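Side-chain contacts in branched-chain amino acid aminotransferase (Thermoproteus uzoniensis, PDB 5CE8), which is a pyridoxal 5'-phosphate-dependent aminotransferase that probably moves amino groups between leucine, isoleucine or valine and 2-oxoglutarate: residues A[58-63]-A[87-92]; A[72-77]-A[159-164]; A[110-115]-A[120-125]; A[171-176]-A[183-188]. One frame throughout, in Å; residues are numbered along the deposited sequence.

Contact 1 of 4, residues A[58-63]-A[87-92]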
loop_
_atom_site.group_PDB
_atom_site.type_symbol
_atom_site.label_atom_id
_atom_site.label_comp_id
_atom_site.label_asym_id
_atom_site.label_seq_id
_atom_site.Cartn_x
_atom_site.Cartn_y
_atom_site.Cartn_z
ATOM N N PHE A 58 -8.233 34.609 -19.352
ATOM C CA PHE A 58 -8.873 34.296 -18.080
ATOM C C PHE A 58 -7.828 33.841 -17.158
ATOM O O PHE A 58 -7.115 32.841 -17.477
ATOM C CB PHE A 58 -9.906 33.234 -18.183
ATOM C CG PHE A 58 -10.641 33.026 -16.884
ATOM C CD1 PHE A 58 -11.473 34.058 -16.340
ATOM C CD2 PHE A 58 -10.502 31.867 -16.190
ATOM C CE1 PHE A 58 -12.074 33.902 -15.108
ATOM C CE2 PHE A 58 -11.178 31.651 -15.022
ATOM C CZ PHE A 58 -12.002 32.653 -14.477
ATOM N N ARG A 59 -7.720 34.548 -16.034
ATOM C CA ARG A 59 -6.763 34.357 -14.909
ATOM C C ARG A 59 -5.322 34.155 -15.318
ATOM O O ARG A 59 -4.591 33.213 -14.860
ATOM C CB ARG A 59 -7.226 33.353 -13.864
ATOM C CG ARG A 59 -8.602 33.674 -13.358
ATOM C CD ARG A 59 -9.126 32.622 -12.338
ATOM N NE ARG A 59 -8.327 32.659 -11.134
ATOM C CZ ARG A 59 -8.726 32.215 -9.934
ATOM N NH1 ARG A 59 -9.898 31.644 -9.722
ATOM N NH2 ARG A 59 -7.978 32.412 -8.900
ATOM N N LEU A 60 -4.875 35.098 -16.155
ATOM C CA LEU A 60 -3.504 34.972 -16.716
ATOM C C LEU A 60 -2.404 34.871 -15.730
ATOM O O LEU A 60 -1.589 33.939 -15.759
ATOM C CB LEU A 60 -3.252 36.161 -17.602
ATOM C CG LEU A 60 -1.958 36.297 -18.387
ATOM C CD1 LEU A 60 -1.643 34.979 -19.094
ATOM C CD2 LEU A 60 -2.059 37.523 -19.311
ATOM N N ARG A 61 -2.374 35.838 -14.826
ATOM C CA ARG A 61 -1.369 35.881 -13.782
ATOM C C ARG A 61 -1.441 34.702 -12.846
ATOM O O ARG A 61 -0.422 34.240 -12.373
ATOM C CB ARG A 61 -1.468 37.201 -12.988
ATOM C CG ARG A 61 -0.336 37.496 -11.991
ATOM C CD ARG A 61 1.010 37.758 -12.688
ATOM N NE ARG A 61 0.942 38.931 -13.577
ATOM C CZ ARG A 61 1.359 40.166 -13.267
ATOM N NH1 ARG A 61 1.935 40.428 -12.084
ATOM N NH2 ARG A 61 1.221 41.150 -14.162
ATOM N N ASP A 62 -2.626 34.193 -12.541
ATOM C CA ASP A 62 -2.678 33.021 -11.691
ATOM C C ASP A 62 -1.987 31.821 -12.442
ATOM O O ASP A 62 -1.341 31.008 -11.810
ATOM C CB ASP A 62 -4.110 32.674 -11.331
ATOM C CG ASP A 62 -4.752 33.667 -10.352
ATOM O OD1 ASP A 62 -4.135 34.149 -9.415
ATOM O OD2 ASP A 62 -5.924 33.890 -10.458
ATOM N N HIS A 63 -2.185 31.697 -13.776
ATOM C CA HIS A 63 -1.595 30.627 -14.552
ATOM C C HIS A 63 -0.104 30.746 -14.639
ATOM O O HIS A 63 0.596 29.745 -14.561
ATOM C CB HIS A 63 -2.232 30.515 -15.939
ATOM C CG HIS A 63 -3.539 29.786 -15.913
ATOM N ND1 HIS A 63 -3.600 28.406 -15.967
ATOM C CD2 HIS A 63 -4.826 30.222 -15.788
ATOM C CE1 HIS A 63 -4.871 28.023 -15.944
ATOM N NE2 HIS A 63 -5.631 29.095 -15.798
ATOM N N LYS A 87 2.739 39.429 -19.881
ATOM C CA LYS A 87 2.883 40.381 -21.048
ATOM C C LYS A 87 3.192 39.717 -22.372
ATOM O O LYS A 87 2.617 40.115 -23.415
ATOM C CB LYS A 87 3.910 41.478 -20.767
ATOM N N ALA A 88 4.054 38.690 -22.316
ATOM C CA ALA A 88 4.422 37.889 -23.471
ATOM C C ALA A 88 3.229 37.204 -24.071
ATOM O O ALA A 88 3.099 37.158 -25.276
ATOM C CB ALA A 88 5.472 36.832 -23.134
ATOM N N VAL A 89 2.330 36.687 -23.253
ATOM C CA VAL A 89 1.059 36.217 -23.818
ATOM C C VAL A 89 0.285 37.249 -24.607
ATOM O O VAL A 89 -0.231 36.977 -25.708
ATOM C CB VAL A 89 0.087 35.703 -22.733
ATOM C CG1 VAL A 89 -1.275 35.516 -23.306
ATOM C CG2 VAL A 89 0.563 34.389 -22.114
ATOM N N VAL A 90 0.058 38.387 -23.956
ATOM C CA VAL A 90 -0.699 39.477 -24.535
ATOM C C VAL A 90 -0.135 39.940 -25.895
ATOM O O VAL A 90 -0.935 40.154 -26.843
ATOM C CB VAL A 90 -0.887 40.632 -23.498
ATOM C CG1 VAL A 90 -1.156 41.967 -24.148
ATOM C CG2 VAL A 90 -1.981 40.256 -22.546
ATOM N N GLU A 91 1.191 39.956 -26.029
ATOM C CA GLU A 91 1.849 40.256 -27.300
ATOM C C GLU A 91 1.714 39.179 -28.291
ATOM O O GLU A 91 1.582 39.479 -29.450
ATOM C CB GLU A 91 3.329 40.519 -27.107
ATOM C CG GLU A 91 3.609 41.801 -26.319
ATOM C CD GLU A 91 4.888 41.699 -25.495
ATOM O OE1 GLU A 91 5.653 40.753 -25.747
ATOM O OE2 GLU A 91 5.144 42.533 -24.581
ATOM N N THR A 92 1.744 37.914 -27.880
ATOM C CA THR A 92 1.546 36.819 -28.860
ATOM C C THR A 92 0.145 36.829 -29.469
ATOM O O THR A 92 -0.035 36.623 -30.712
ATOM C CB THR A 92 1.785 35.439 -28.211
ATOM O OG1 THR A 92 3.027 35.505 -27.550
ATOM C CG2 THR A 92 1.790 34.286 -29.218
#
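Leu60 meets Val89 and Val90 through its two methyl groups, one for each valine. CD1 of Leu60 lies against CG2 of Val89 at 3.8 Å, and CD2 of Leu60 reaches CG2 of Val90 more loosely, at 4.2 Å. The side chains of Leu60 and Val89 run antiparallel past one another, and it is methyl against methyl that touches. With CG anti to the backbone N (chi1 -177°), Leu60 spreads its fork across two successive residues of the facing helix.

Behind this apolar shell stands the start of helix 60-74. Arg59 occupies the N-cap position, and its NE and NH2 both grip one oxygen, OD2 of Asp62, side-on; the NE to OD2 distance is 2.8 Å. That oxygen stays close to the guanidinium plane, while NH2 comes to it from above the carboxylate plane. A salt bridge to Glu226 and a cation-pi contact with Trp302 hold the arginine further. Three residues after Leu60, His63 touches the cofactor and hydrogen-bonds through ND1 to Glu44.

The pairing joins helix 60-74 to helix 82-95 beside the antiparallel sheet: Leu60 also rests on Ile46 of strand 41-50, Leu60 and Val90 share Thr304 of strand 303-305, and Ala88 and Thr92 lean on Trp16 of strand 14-17.

Contact 2 of 4, residues A[72-77]-A[159-164]. With PLP (pyridoxal-5'-phosphate), chain D.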
loop_
_atom_site.group_PDB
_atom_site.type_symbol
_atom_site.label_atom_id
_atom_site.label_comp_id
_atom_site.label_asym_id
_atom_site.label_seq_id
_atom_site.Cartn_x
_atom_site.Cartn_y
_atom_site.Cartn_z
ATOM N N LYS A 72 9.609 25.367 -9.764
ATOM C CA LYS A 72 10.392 25.324 -8.499
ATOM C C LYS A 72 10.142 23.975 -7.827
ATOM O O LYS A 72 10.994 23.401 -7.152
ATOM C CB LYS A 72 9.907 26.438 -7.574
ATOM C CG LYS A 72 10.330 26.268 -6.096
ATOM C CD LYS A 72 9.474 27.098 -5.135
ATOM C CE LYS A 72 10.220 28.315 -4.613
ATOM N NZ LYS A 72 11.115 27.954 -3.489
ATOM N N ILE A 73 8.939 23.471 -7.985
ATOM C CA ILE A 73 8.647 22.116 -7.507
ATOM C C ILE A 73 9.612 21.061 -8.157
ATOM O O ILE A 73 10.185 20.215 -7.439
ATOM C CB ILE A 73 7.159 21.813 -7.744
ATOM C CG1 ILE A 73 6.343 22.618 -6.749
ATOM C CG2 ILE A 73 6.894 20.369 -7.522
ATOM C CD1 ILE A 73 4.847 22.412 -6.863
ATOM N N ILE A 74 9.825 21.152 -9.457
ATOM C CA ILE A 74 10.622 20.115 -10.181
ATOM C C ILE A 74 12.106 20.468 -10.221
ATOM O O ILE A 74 12.876 19.646 -10.619
ATOM C CB ILE A 74 10.060 19.738 -11.614
ATOM C CG1 ILE A 74 10.208 20.833 -12.718
ATOM C CG2 ILE A 74 8.647 19.210 -11.481
ATOM C CD1 ILE A 74 10.254 20.279 -14.133
ATOM N N GLY A 75 12.462 21.725 -9.881
ATOM C CA GLY A 75 13.878 22.212 -9.908
ATOM C C GLY A 75 14.229 22.700 -11.325
ATOM O O GLY A 75 15.385 22.602 -11.779
ATOM N N LEU A 76 13.239 23.180 -12.061
ATOM C CA LEU A 76 13.505 23.773 -13.381
ATOM C C LEU A 76 13.694 25.307 -13.217
ATOM O O LEU A 76 12.968 25.926 -12.441
ATOM C CB LEU A 76 12.267 23.454 -14.207
ATOM C CG LEU A 76 12.318 23.978 -15.609
ATOM C CD1 LEU A 76 13.479 23.312 -16.351
ATOM C CD2 LEU A 76 11.016 23.747 -16.265
ATOM N N ASP A 77 14.710 25.929 -13.839
ATOM C CA ASP A 77 15.041 27.309 -13.537
ATOM C C ASP A 77 14.407 28.116 -14.683
ATOM O O ASP A 77 14.876 28.080 -15.823
ATOM C CB ASP A 77 16.570 27.470 -13.422
ATOM C CG ASP A 77 17.043 28.932 -13.366
ATOM O OD1 ASP A 77 16.302 29.848 -13.004
ATOM O OD2 ASP A 77 18.212 29.152 -13.725
ATOM N N VAL A 159 3.078 15.518 -8.368
ATOM C CA VAL A 159 1.865 15.645 -9.076
ATOM C C VAL A 159 1.198 17.000 -9.068
ATOM O O VAL A 159 0.568 17.394 -10.039
ATOM C CB VAL A 159 0.861 14.598 -8.708
ATOM C CG1 VAL A 159 1.306 13.367 -9.426
ATOM C CG2 VAL A 159 0.754 14.395 -7.202
ATOM N N MET A 160 1.442 17.775 -8.027
ATOM C CA MET A 160 0.870 19.140 -7.953
ATOM C C MET A 160 1.542 20.037 -8.978
ATOM O O MET A 160 1.086 21.088 -9.193
ATOM C CB MET A 160 1.073 19.701 -6.558
ATOM C CG MET A 160 0.317 18.827 -5.535
ATOM S SD MET A 160 -0.146 19.423 -3.898
ATOM C CE MET A 160 -0.307 21.155 -4.255
ATOM N N ALA A 161 2.685 19.666 -9.486
ATOM C CA ALA A 161 3.302 20.467 -10.521
ATOM C C ALA A 161 2.694 20.042 -11.836
ATOM O O ALA A 161 2.548 18.844 -12.059
ATOM C CB ALA A 161 4.738 20.214 -10.541
ATOM N N LYS A 162 2.472 21.003 -12.743
ATOM C CA LYS A 162 1.953 20.735 -14.088
ATOM C C LYS A 162 3.136 20.387 -14.938
ATOM O O LYS A 162 3.652 21.172 -15.788
ATOM C CB LYS A 162 1.145 21.915 -14.546
ATOM C CG LYS A 162 0.129 21.513 -15.627
ATOM C CD LYS A 162 -0.974 22.625 -15.778
ATOM C CE LYS A 162 -1.981 22.290 -16.817
ATOM N NZ LYS A 162 -2.835 21.170 -16.300
ATOM N N ALA A 163 3.625 19.208 -14.713
ATOM C CA ALA A 163 4.913 18.814 -15.268
ATOM C C ALA A 163 4.803 17.749 -16.326
ATOM O O ALA A 163 4.126 16.770 -16.138
ATOM C CB ALA A 163 5.860 18.381 -14.142
ATOM N N THR A 164 5.584 17.888 -17.378
ATOM C CA THR A 164 5.393 17.222 -18.701
ATOM C C THR A 164 5.395 15.729 -18.607
ATOM O O THR A 164 4.372 15.059 -18.949
ATOM C CB THR A 164 6.438 17.763 -19.730
ATOM O OG1 THR A 164 7.709 17.606 -19.170
ATOM C CG2 THR A 164 6.250 19.323 -20.040
HETATM N N1 PLP D . -6.034 18.074 -13.661
HETATM C C2 PLP D . -4.821 17.856 -14.160
HETATM C C2A PLP D . -4.153 16.524 -14.003
HETATM C C3 PLP D . -4.148 18.871 -14.958
HETATM O O3 PLP D . -2.921 18.589 -15.553
HETATM C C4 PLP D . -4.832 20.180 -15.149
HETATM C C4A PLP D . -4.224 21.319 -15.940
HETATM C C5 PLP D . -6.172 20.305 -14.507
HETATM C C6 PLP D . -6.686 19.191 -13.787
HETATM C C5A PLP D . -7.069 21.504 -14.625
HETATM O O4P PLP D . -6.446 22.668 -14.214
HETATM P P PLP D . -6.989 24.049 -14.745
HETATM O O1P PLP D . -6.944 24.072 -16.311
HETATM O O2P PLP D . -8.286 24.271 -14.092
HETATM O O3P PLP D . -6.012 25.119 -14.347
#
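Ala161 takes the CG2 branch methyls of both Ile73 and Ile74, Ala163 takes that of Ile74, and between the two alanines Lys162 carries the cofactor. Early in 159-164, the backbone N of Met160 is hydrogen-bonded to Glu247 of a second subunit. Ala161 then points its CB toward helix 60-74, where CG2 of Ile73 meets it at 3.7 Å and CG2 of Ile74 at 4.1 Å. In Ile73 this methyl stands anti to the backbone N; in Ile74 a chi1 of 70° leaves CG2 anti to the carbonyl carbon, beside the backbone N, and that methyl faces both alanines.

Lys162, at the centre of an inverse gamma turn, leaves in the other direction. Its chain runs extended until it bends at chi4, and NZ of Lys162 is bonded covalently to C4A of the cofactor at 1.4 Å, consistent with the internal aldimine expected of this family. Its backbone N is held by OG of Ser70. Next, Ala163 turns back to Ile74: CB of Ala163 takes the same CG2 of Ile74 at 3.9 Å, and Leu168 of a third subunit packs on this alanine too. Small methyls thus let the backbone that bears the lysine lie close to the helix.

The loop lies beside the C-terminal part of helix 60-74 and strand 41-50, whose Val42 packs on Ile74 and Phe43 on Lys162.

Contact 3 of 4, residues A[110-115]-A[120-125]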
loop_
_atom_site.group_PDB
_atom_site.type_symbol
_atom_site.label_atom_id
_atom_site.label_comp_id
_atom_site.label_asym_id
_atom_site.label_seq_id
_atom_site.Cartn_x
_atom_site.Cartn_y
_atom_site.Cartn_z
ATOM N N ILE A 110 14.099 22.530 -21.534
ATOM C CA ILE A 110 15.472 22.784 -21.717
ATOM C C ILE A 110 15.809 22.751 -23.252
ATOM O O ILE A 110 15.512 21.775 -23.913
ATOM C CB ILE A 110 16.304 21.792 -20.888
ATOM C CG1 ILE A 110 16.156 22.163 -19.407
ATOM C CG2 ILE A 110 17.785 21.814 -21.333
ATOM C CD1 ILE A 110 16.505 21.060 -18.438
ATOM N N SER A 111 16.356 23.851 -23.785
ATOM C CA SER A 111 16.681 23.943 -25.187
ATOM C C SER A 111 18.116 23.354 -25.484
ATOM O O SER A 111 18.427 23.103 -26.597
ATOM C CB SER A 111 16.523 25.409 -25.642
ATOM O OG SER A 111 17.497 26.158 -24.994
ATOM N N LYS A 112 18.941 23.123 -24.474
ATOM C CA LYS A 112 20.236 22.482 -24.656
ATOM C C LYS A 112 20.121 20.916 -24.841
ATOM O O LYS A 112 19.339 20.267 -24.196
ATOM C CB LYS A 112 21.105 22.848 -23.448
ATOM C CG LYS A 112 22.520 22.285 -23.465
ATOM C CD LYS A 112 23.185 22.280 -22.089
ATOM C CE LYS A 112 23.840 20.926 -21.836
ATOM N NZ LYS A 112 24.676 20.814 -20.591
ATOM N N PRO A 113 20.887 20.310 -25.760
ATOM C CA PRO A 113 20.996 18.839 -25.797
ATOM C C PRO A 113 21.742 18.263 -24.570
ATOM O O PRO A 113 22.753 18.791 -24.194
ATOM C CB PRO A 113 21.788 18.578 -27.094
ATOM C CG PRO A 113 22.406 19.893 -27.493
ATOM C CD PRO A 113 21.696 20.997 -26.791
ATOM N N GLN A 114 21.230 17.231 -23.892
ATOM C CA GLN A 114 21.962 16.676 -22.731
ATOM C C GLN A 114 21.463 15.276 -22.488
ATOM O O GLN A 114 20.314 15.073 -22.252
ATOM C CB GLN A 114 21.788 17.523 -21.469
ATOM C CG GLN A 114 22.561 17.000 -20.262
ATOM C CD GLN A 114 22.466 17.896 -19.074
ATOM O OE1 GLN A 114 22.833 19.052 -19.176
ATOM N NE2 GLN A 114 21.934 17.399 -17.918
ATOM N N ILE A 115 22.345 14.315 -22.604
ATOM C CA ILE A 115 22.062 12.934 -22.225
ATOM C C ILE A 115 21.953 12.722 -20.703
ATOM O O ILE A 115 21.191 11.845 -20.206
ATOM C CB ILE A 115 23.227 12.053 -22.753
ATOM C CG1 ILE A 115 23.366 12.240 -24.287
ATOM C CG2 ILE A 115 23.044 10.598 -22.329
ATOM C CD1 ILE A 115 22.059 12.009 -25.089
ATOM N N ARG A 120 20.655 19.877 -13.050
ATOM C CA ARG A 120 21.003 21.016 -12.238
ATOM C C ARG A 120 21.619 22.192 -12.965
ATOM O O ARG A 120 22.448 22.036 -13.856
ATOM C CB ARG A 120 21.959 20.562 -11.120
ATOM C CG ARG A 120 21.197 19.793 -10.000
ATOM C CD ARG A 120 22.090 19.292 -8.884
ATOM N NE ARG A 120 23.275 18.615 -9.410
ATOM C CZ ARG A 120 24.455 18.532 -8.794
ATOM N NH1 ARG A 120 24.659 19.076 -7.585
ATOM N NH2 ARG A 120 25.436 17.865 -9.394
ATOM N N GLY A 121 21.168 23.380 -12.584
ATOM C CA GLY A 121 21.799 24.598 -13.033
ATOM C C GLY A 121 21.557 24.995 -14.486
ATOM O O GLY A 121 22.022 26.023 -14.883
ATOM N N LEU A 122 20.835 24.183 -15.253
ATOM C CA LEU A 122 20.451 24.507 -16.617
ATOM C C LEU A 122 19.374 25.536 -16.574
ATOM O O LEU A 122 18.669 25.695 -15.574
ATOM C CB LEU A 122 19.956 23.278 -17.393
ATOM C CG LEU A 122 20.953 22.184 -17.582
ATOM C CD1 LEU A 122 20.287 20.896 -18.028
ATOM C CD2 LEU A 122 22.027 22.654 -18.558
ATOM N N GLN A 123 19.218 26.259 -17.664
ATOM C CA GLN A 123 18.293 27.354 -17.609
ATOM C C GLN A 123 17.167 27.055 -18.617
ATOM O O GLN A 123 17.421 26.656 -19.694
ATOM C CB GLN A 123 19.068 28.608 -17.841
ATOM C CG GLN A 123 18.180 29.798 -18.035
ATOM C CD GLN A 123 18.818 31.033 -17.484
ATOM O OE1 GLN A 123 19.114 31.080 -16.291
ATOM N NE2 GLN A 123 19.008 32.052 -18.328
ATOM N N ALA A 124 15.921 27.135 -18.226
ATOM C CA ALA A 124 14.833 26.796 -19.172
ATOM C C ALA A 124 14.622 27.823 -20.250
ATOM O O ALA A 124 14.888 29.015 -20.019
ATOM C CB ALA A 124 13.508 26.682 -18.407
ATOM N N SER A 125 14.039 27.368 -21.372
ATOM C CA SER A 125 13.389 28.255 -22.339
ATOM C C SER A 125 11.882 28.239 -22.099
ATOM O O SER A 125 11.351 27.274 -21.543
ATOM C CB SER A 125 13.684 27.820 -23.761
ATOM O OG SER A 125 15.023 28.036 -24.135
HETATM O O HOH W 1 16.901 26.373 -22.360
#
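Leu122 is the side chain on which Ile110, Lys112 and Gln114 converge. Its CB points toward segment 110-115, and a chi1 of -62° sets CG anti to the carbonyl carbon. CG of Leu122 lies 4.0 Å from OE1 of Gln114, and the two methyls then divide the work. CD1 of Leu122 meets CD1 of Ile110 at 3.8 Å, the two side chains crossing at about a right angle, and also sits 3.3 Å from OE1 of Gln114, whose extended chain arrives from the opposite direction. CD2 of Leu122 lies against CD of Lys112 at 3.7 Å, again across the chain.

Lys112 and Gln114 are tied together over the leucine: NZ of Lys112 donates to OE1 of Gln114 at 2.9 Å, tilted modestly from the plane of the amide carbonyl. NE2 of Gln114 is bound to the backbone oxygens of Ser116 and Asp118, which fixes the amide's rotation.

Nearer the strands, one water bridges the two segments, accepting from the backbone N of Ser111 and donating to the backbone O of Gln123 and, at 3.1 Å, to OG of Ser125. That hydroxyl also pairs with Asp18. Beside it, OG of Ser111 lies 3.2 Å from OG of Ser125.

Together these contacts close the base of a long loop joining strands 102-109 and 125-132: a beta-hairpin connection between neighbouring antiparallel strands, closed by Leu122 and a bridging water.

Contact 4 of 4, residues A[171-176]-A[183-188]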
loop_
_atom_site.group_PDB
_atom_site.type_symbol
_atom_site.label_atom_id
_atom_site.label_comp_id
_atom_site.label_asym_id
_atom_site.label_seq_id
_atom_site.Cartn_x
_atom_site.Cartn_y
_atom_site.Cartn_z
ATOM N N ILE A 171 -2.127 10.186 -20.463
ATOM C CA ILE A 171 -2.380 9.627 -21.766
ATOM C C ILE A 171 -2.833 8.167 -21.664
ATOM O O ILE A 171 -3.803 7.744 -22.288
ATOM C CB ILE A 171 -1.165 9.714 -22.676
ATOM C CG1 ILE A 171 -0.932 11.148 -23.101
ATOM C CG2 ILE A 171 -1.360 8.856 -23.899
ATOM C CD1 ILE A 171 0.344 11.385 -23.769
ATOM N N MET A 172 -2.125 7.379 -20.880
ATOM C CA MET A 172 -2.587 5.996 -20.607
ATOM C C MET A 172 -4.070 6.013 -20.258
ATOM O O MET A 172 -4.879 5.313 -20.883
ATOM C CB MET A 172 -1.832 5.314 -19.444
ATOM C CG MET A 172 -0.388 5.016 -19.602
ATOM S SD MET A 172 0.137 4.020 -20.984
ATOM C CE MET A 172 0.260 5.288 -22.257
ATOM N N ALA A 173 -4.454 6.872 -19.321
ATOM C CA ALA A 173 -5.878 6.877 -18.858
ATOM C C ALA A 173 -6.815 7.349 -20.012
ATOM O O ALA A 173 -7.822 6.713 -20.368
ATOM C CB ALA A 173 -6.038 7.638 -17.519
ATOM N N ALA A 174 -6.419 8.420 -20.688
ATOM C CA ALA A 174 -7.249 9.041 -21.701
ATOM C C ALA A 174 -7.506 8.073 -22.844
ATOM O O ALA A 174 -8.684 7.884 -23.286
ATOM C CB ALA A 174 -6.562 10.282 -22.207
ATOM N N VAL A 175 -6.461 7.355 -23.251
ATOM C CA VAL A 175 -6.553 6.406 -24.345
ATOM C C VAL A 175 -7.352 5.198 -23.945
ATOM O O VAL A 175 -8.165 4.723 -24.734
ATOM C CB VAL A 175 -5.161 6.010 -24.865
ATOM C CG1 VAL A 175 -5.173 4.724 -25.779
ATOM C CG2 VAL A 175 -4.537 7.232 -25.540
ATOM N N GLU A 176 -7.141 4.698 -22.737
ATOM C CA GLU A 176 -7.932 3.592 -22.280
ATOM C C GLU A 176 -9.411 3.903 -22.358
ATOM O O GLU A 176 -10.182 3.132 -22.876
ATOM C CB GLU A 176 -7.592 3.183 -20.833
ATOM C CG GLU A 176 -8.434 1.950 -20.389
ATOM C CD GLU A 176 -8.172 1.522 -18.987
ATOM O OE1 GLU A 176 -9.159 1.196 -18.250
ATOM O OE2 GLU A 176 -6.971 1.533 -18.604
ATOM N N ASP A 183 -16.003 9.107 -23.422
ATOM C CA ASP A 183 -15.430 10.399 -23.772
ATOM C C ASP A 183 -14.223 10.726 -22.879
ATOM O O ASP A 183 -13.315 11.380 -23.318
ATOM C CB ASP A 183 -16.466 11.497 -23.673
ATOM C CG ASP A 183 -17.738 11.162 -24.380
ATOM O OD1 ASP A 183 -17.660 11.051 -25.612
ATOM O OD2 ASP A 183 -18.808 10.962 -23.731
ATOM N N GLU A 184 -14.199 10.230 -21.634
ATOM C CA GLU A 184 -13.121 10.624 -20.726
ATOM C C GLU A 184 -12.933 9.560 -19.626
ATOM O O GLU A 184 -13.848 8.712 -19.324
ATOM C CB GLU A 184 -13.387 12.017 -20.043
ATOM C CG GLU A 184 -12.236 12.650 -19.194
ATOM C CD GLU A 184 -10.919 12.708 -19.995
ATOM O OE1 GLU A 184 -10.749 13.732 -20.670
ATOM O OE2 GLU A 184 -10.155 11.663 -20.104
ATOM N N ALA A 185 -11.734 9.657 -19.042
ATOM C CA ALA A 185 -11.277 8.808 -17.943
ATOM C C ALA A 185 -11.518 9.376 -16.623
ATOM O O ALA A 185 -11.423 10.546 -16.475
ATOM C CB ALA A 185 -9.813 8.530 -18.044
ATOM N N ILE A 186 -11.748 8.511 -15.633
ATOM C CA ILE A 186 -11.607 8.912 -14.211
ATOM C C ILE A 186 -10.520 8.058 -13.659
ATOM O O ILE A 186 -10.557 6.884 -13.823
ATOM C CB ILE A 186 -12.939 8.745 -13.367
ATOM C CG1 ILE A 186 -13.870 9.958 -13.593
ATOM C CG2 ILE A 186 -12.687 8.813 -11.857
ATOM C CD1 ILE A 186 -15.274 9.591 -13.586
ATOM N N MET A 187 -9.642 8.635 -12.815
ATOM C CA MET A 187 -8.554 7.925 -12.272
ATOM C C MET A 187 -8.650 7.945 -10.754
ATOM O O MET A 187 -8.883 9.037 -10.140
ATOM C CB MET A 187 -7.204 8.619 -12.645
ATOM C CG MET A 187 -6.687 8.233 -14.035
ATOM S SD MET A 187 -4.956 8.764 -14.325
ATOM C CE MET A 187 -5.466 10.334 -14.682
ATOM N N LEU A 188 -8.519 6.767 -10.179
ATOM C CA LEU A 188 -8.354 6.562 -8.741
ATOM C C LEU A 188 -6.899 6.841 -8.369
ATOM O O LEU A 188 -6.001 6.589 -9.158
ATOM C CB LEU A 188 -8.693 5.173 -8.368
ATOM C CG LEU A 188 -10.084 4.687 -8.697
ATOM C CD1 LEU A 188 -10.473 3.372 -8.021
ATOM C CD2 LEU A 188 -11.113 5.767 -8.299
#
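Ala173 faces Ala185 and Met187 where helix 167-179 lies on strand 184-188, the closing half of a beta-alpha-beta unit that begins with strand 142-146. The axes of the two short segments approach to 6.7 Å, and their N-to-C directions make an angle of 129°.

Alanines permit this closeness. CB of Ala173 points toward the strand, CB of Ala185 toward the helix, and the two methyls stand 3.9 Å apart. CB of Ala185 is nearer still to the helix backbone, 3.6 Å from O of Ala173.

Met187 has a different approach. Its CB does not aim directly at the helix, but chi1 of -83° sets CG anti to the carbonyl carbon and an extended chi2 carries SD on to Ala173. SD of Met187 lies 3.6 Å from CB of Ala173, and CG touches the same methyl. The bend at chi3 turns CE of Met187, which ends 4.0 Å from CB of Ala173. This methionine side chain comes within about 6 Å of the bound cofactor, so the packing borders the active site.

Ile171 and Ala174 pack on Val119 and Leu117 of a third subunit. At the start of the strand, the buried carboxylate of Glu184 is held by several partners: its OE2 takes Arg178 in a salt bridge, is hydrogen-bonded with Ser198, and receives the backbone N of Ala185 at 2.8 Å, with an almost straight N-H...O angle of 173°.

Overall arrangement
Contacts 1, 2 and 4 are buried and depend on methyl packing, whereas contact 3 lies partly exposed about 25 Å (centre to centre) from the middle of the chain and mixes apolar packing with a water and lysine-amide bonding. Contacts 1 and 2 draw on opposite ends of helix 60-74, and each holds a cofactor residue, His63 in one and Lys162 in the other. Contact 3 touches contact 2 directly: O of Asp77 lies 2.8 Å from N of Ala124, a probable hydrogen bond. Contact 4, across the chain's centre from contact 1, belongs to the other sheet. Contacts 2, 3 and 4 all touch the third subunit; no other chain touches contact 1.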